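PDB 3SAO: extracellular fatty acid-binding protein from Gallus gallus, which tightly binds bacterial ferric siderophores and also long-chain fatty acids and lysophosphatidic acid, and may act as an antibacterial factor. Local coordinates for residues G10-V15 / R112-S117. Numbering follows the deposited sequence.
Sequences GKWYIV and RLYSRS. With NKN ((2R)-2-hydroxy-3-(phosphonooxy)propyl tetradecanoate), chain C.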
loop_
_atom_site.group_PDB
_atom_site.type_symbol
_atom_site.label_atom_id
_atom_site.label_comp_id
_atom_site.label_asym_id
_atom_site.label_seq_id
_atom_site.Cartn_x
_atom_site.Cartn_y
_atom_site.Cartn_z
ATOM N N GLY A 10 -6.460 -2.753 11.704
ATOM C CA GLY A 10 -5.545 -1.955 12.495
ATOM C C GLY A 10 -4.391 -1.445 11.687
ATOM O O GLY A 10 -4.509 -1.190 10.482
ATOM N N LYS A 11 -3.289 -1.196 12.376
ATOM C CA LYS A 11 -2.185 -0.404 11.833
ATOM C C LYS A 11 -1.215 -1.249 11.002
ATOM O O LYS A 11 -0.828 -2.363 11.404
ATOM C CB LYS A 11 -1.431 0.269 12.993
ATOM C CG LYS A 11 -0.238 1.093 12.561
ATOM C CD LYS A 11 0.498 1.601 13.812
ATOM C CE LYS A 11 1.655 2.503 13.535
ATOM N NZ LYS A 11 2.165 3.173 14.808
ATOM N N TRP A 12 -0.918 -0.756 9.803
ATOM C CA TRP A 12 0.040 -1.356 8.871
ATOM C C TRP A 12 1.000 -0.280 8.362
ATOM O O TRP A 12 0.722 0.915 8.478
ATOM C CB TRP A 12 -0.689 -1.954 7.681
ATOM C CG TRP A 12 -1.507 -3.173 7.963
ATOM C CD1 TRP A 12 -2.800 -3.222 8.465
ATOM C CD2 TRP A 12 -1.079 -4.541 7.839
ATOM N NE1 TRP A 12 -3.179 -4.536 8.650
ATOM C CE2 TRP A 12 -2.157 -5.362 8.258
ATOM C CE3 TRP A 12 0.089 -5.153 7.359
ATOM C CZ2 TRP A 12 -2.100 -6.765 8.201
ATOM C CZ3 TRP A 12 0.154 -6.552 7.333
ATOM C CH2 TRP A 12 -0.942 -7.340 7.744
ATOM N N TYR A 13 2.116 -0.713 7.778
ATOM C CA TYR A 13 3.014 0.149 7.042
ATOM C C TYR A 13 3.169 -0.383 5.631
ATOM O O TYR A 13 3.167 -1.579 5.438
ATOM C CB TYR A 13 4.390 0.125 7.683
ATOM C CG TYR A 13 4.441 0.585 9.112
ATOM C CD1 TYR A 13 4.323 -0.320 10.157
ATOM C CD2 TYR A 13 4.641 1.923 9.412
ATOM C CE1 TYR A 13 4.389 0.105 11.487
ATOM C CE2 TYR A 13 4.702 2.357 10.724
ATOM C CZ TYR A 13 4.614 1.450 11.762
ATOM O OH TYR A 13 4.717 1.889 13.073
ATOM N N ILE A 14 3.237 0.508 4.655
ATOM C CA ILE A 14 3.613 0.177 3.304
ATOM C C ILE A 14 5.122 0.406 3.199
ATOM O O ILE A 14 5.604 1.526 3.338
ATOM C CB ILE A 14 2.853 1.009 2.326
ATOM C CG1 ILE A 14 1.345 0.838 2.574
ATOM C CG2 ILE A 14 3.258 0.642 0.869
ATOM C CD1 ILE A 14 0.444 1.746 1.769
ATOM N N VAL A 15 5.856 -0.684 3.007
ATOM C CA VAL A 15 7.302 -0.680 3.249
ATOM C C VAL A 15 8.087 -0.898 1.958
ATOM O O VAL A 15 9.300 -0.693 1.927
ATOM C CB VAL A 15 7.720 -1.721 4.333
ATOM C CG1 VAL A 15 6.963 -1.474 5.618
ATOM C CG2 VAL A 15 7.525 -3.177 3.819
ATOM N N ARG A 112 2.576 -3.166 -3.998
ATOM C CA ARG A 112 2.911 -2.667 -2.671
ATOM C C ARG A 112 3.108 -3.810 -1.638
ATOM O O ARG A 112 2.449 -4.823 -1.680
ATOM C CB ARG A 112 1.827 -1.715 -2.183
ATOM C CG ARG A 112 1.539 -0.552 -3.075
ATOM C CD ARG A 112 0.519 0.374 -2.441
ATOM N NE ARG A 112 0.532 1.655 -3.128
ATOM C CZ ARG A 112 -0.162 1.935 -4.224
ATOM N NH1 ARG A 112 -0.993 1.041 -4.736
ATOM N NH2 ARG A 112 -0.013 3.112 -4.811
ATOM N N LEU A 113 4.057 -3.653 -0.726
ATOM C CA LEU A 113 4.215 -4.597 0.382
ATOM C C LEU A 113 3.759 -3.923 1.672
ATOM O O LEU A 113 4.366 -2.940 2.118
ATOM C CB LEU A 113 5.679 -5.036 0.515
ATOM C CG LEU A 113 6.077 -5.940 1.669
ATOM C CD1 LEU A 113 5.272 -7.274 1.679
ATOM C CD2 LEU A 113 7.614 -6.183 1.592
ATOM N N TYR A 114 2.694 -4.455 2.254
ATOM C CA TYR A 114 2.233 -4.108 3.586
ATOM C C TYR A 114 2.978 -4.952 4.636
ATOM O O TYR A 114 3.127 -6.162 4.473
ATOM C CB TYR A 114 0.721 -4.343 3.698
ATOM C CG TYR A 114 -0.126 -3.246 3.101
ATOM C CD1 TYR A 114 -0.944 -2.454 3.915
ATOM C CD2 TYR A 114 -0.143 -3.008 1.746
ATOM C CE1 TYR A 114 -1.712 -1.432 3.391
ATOM C CE2 TYR A 114 -0.929 -1.954 1.205
ATOM C CZ TYR A 114 -1.697 -1.184 2.047
ATOM O OH TYR A 114 -2.445 -0.143 1.579
ATOM N N SER A 115 3.407 -4.313 5.727
ATOM C CA SER A 115 3.981 -5.015 6.876
ATOM C C SER A 115 3.376 -4.488 8.205
ATOM O O SER A 115 3.093 -3.294 8.301
ATOM C CB SER A 115 5.497 -4.856 6.844
ATOM O OG SER A 115 6.123 -5.480 7.954
ATOM N N ARG A 116 3.192 -5.339 9.227
ATOM C CA ARG A 116 2.750 -4.849 10.550
ATOM C C ARG A 116 3.857 -4.141 11.274
ATOM O O ARG A 116 3.603 -3.257 12.078
ATOM C CB ARG A 116 2.273 -5.971 11.487
ATOM C CG ARG A 116 0.973 -6.567 11.092
ATOM C CD ARG A 116 -0.152 -5.654 11.476
ATOM N NE ARG A 116 -1.401 -6.392 11.470
ATOM C CZ ARG A 116 -2.580 -5.872 11.757
ATOM N NH1 ARG A 116 -2.689 -4.591 12.055
ATOM N NH2 ARG A 116 -3.653 -6.654 11.754
ATOM N N SER A 117 5.081 -4.589 11.044
ATOM C CA SER A 117 6.248 -3.934 11.615
ATOM C C SER A 117 6.937 -3.067 10.558
ATOM O O SER A 117 7.016 -3.432 9.374
ATOM C CB SER A 117 7.236 -4.978 12.131
ATOM O OG SER A 117 8.395 -4.344 12.645
HETATM O OAA NKN C . -4.540 0.720 -2.454
HETATM O OAB NKN C . -2.691 -0.654 -3.030
HETATM P PAC NKN C . -3.488 -0.165 -1.854
HETATM O OAD NKN C . -2.691 0.435 -0.722
HETATM O OAE NKN C . -3.364 -5.474 3.990
HETATM O OAF NKN C . -4.220 -1.439 -1.221
HETATM C CAG NKN C . -5.038 -1.462 -0.046
HETATM C CAH NKN C . -5.281 -2.894 0.419
HETATM C CAI NKN C . -5.004 -3.205 1.900
HETATM O OAJ NKN C . -4.290 -4.451 2.054
HETATM C CAK NKN C . -4.316 -5.352 3.216
HETATM C CAL NKN C . -5.517 -6.234 3.436
HETATM C CAM NKN C . -5.073 -7.689 3.389
HETATM C CAN NKN C . -6.249 -8.649 3.256
HETATM C CAO NKN C . -7.570 -7.915 3.025
HETATM O OAY NKN C . -6.667 -3.157 0.179
HETATM O O HOH W 1 1.380 -2.550 13.342
#
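The Gly-X-Trp motif of the lipocalin first strand, here Gly10-Lys11-Trp12, meets the arginine that follows the last long barrel strand, Arg116, in the conserved Trp-Arg pairing that packs across one end of the barrel, as in other lipocalins. The Arg116 guanidinium lies flat on one face of the Trp12 indole, planes 18° apart and centres 3.9 Å apart, while its CD sits over the six-membered ring. A bend at chi2 (-77°) folds the arginine chain back across the indole. Arg116 NH1 donates a hydrogen bond to Lys11 O at 3.0 Å, from above the carbonyl plane, and Arg116 NH2 one to Ala9 O; Trp12 NE1 is bonded to Val8 O. A water bridges Lys11 O and Arg116 O.

Beyond this pair the strands run antiparallel. Tyr13 and Ser115 form a hydrogen-bonded pair, Tyr13 N to Ser115 O and Ser115 N to Tyr13 O both 2.8 Å, and Val15 N continues the pattern to Leu113 O. Ile14 and Tyr114 point together into the barrel, with Ile14 CG1 over one face of the phenol, 3.8 Å from its centroid. The glycerol part of the bound lysophosphatidic acid covers the opposite face. Arg112 NH1 donates to phosphate oxygen OAB of NKN at 2.9 Å; Lys82 also bonds the ligand. On the outer side, Val15 CG2 packs against Leu113 CD2, and both residues touch Val120.

Strand 10-18 continues the sheet to strand 34-41 and strand 106-115 to strand 94-103, so this pairing joins the first and last long strands and closes the barrel.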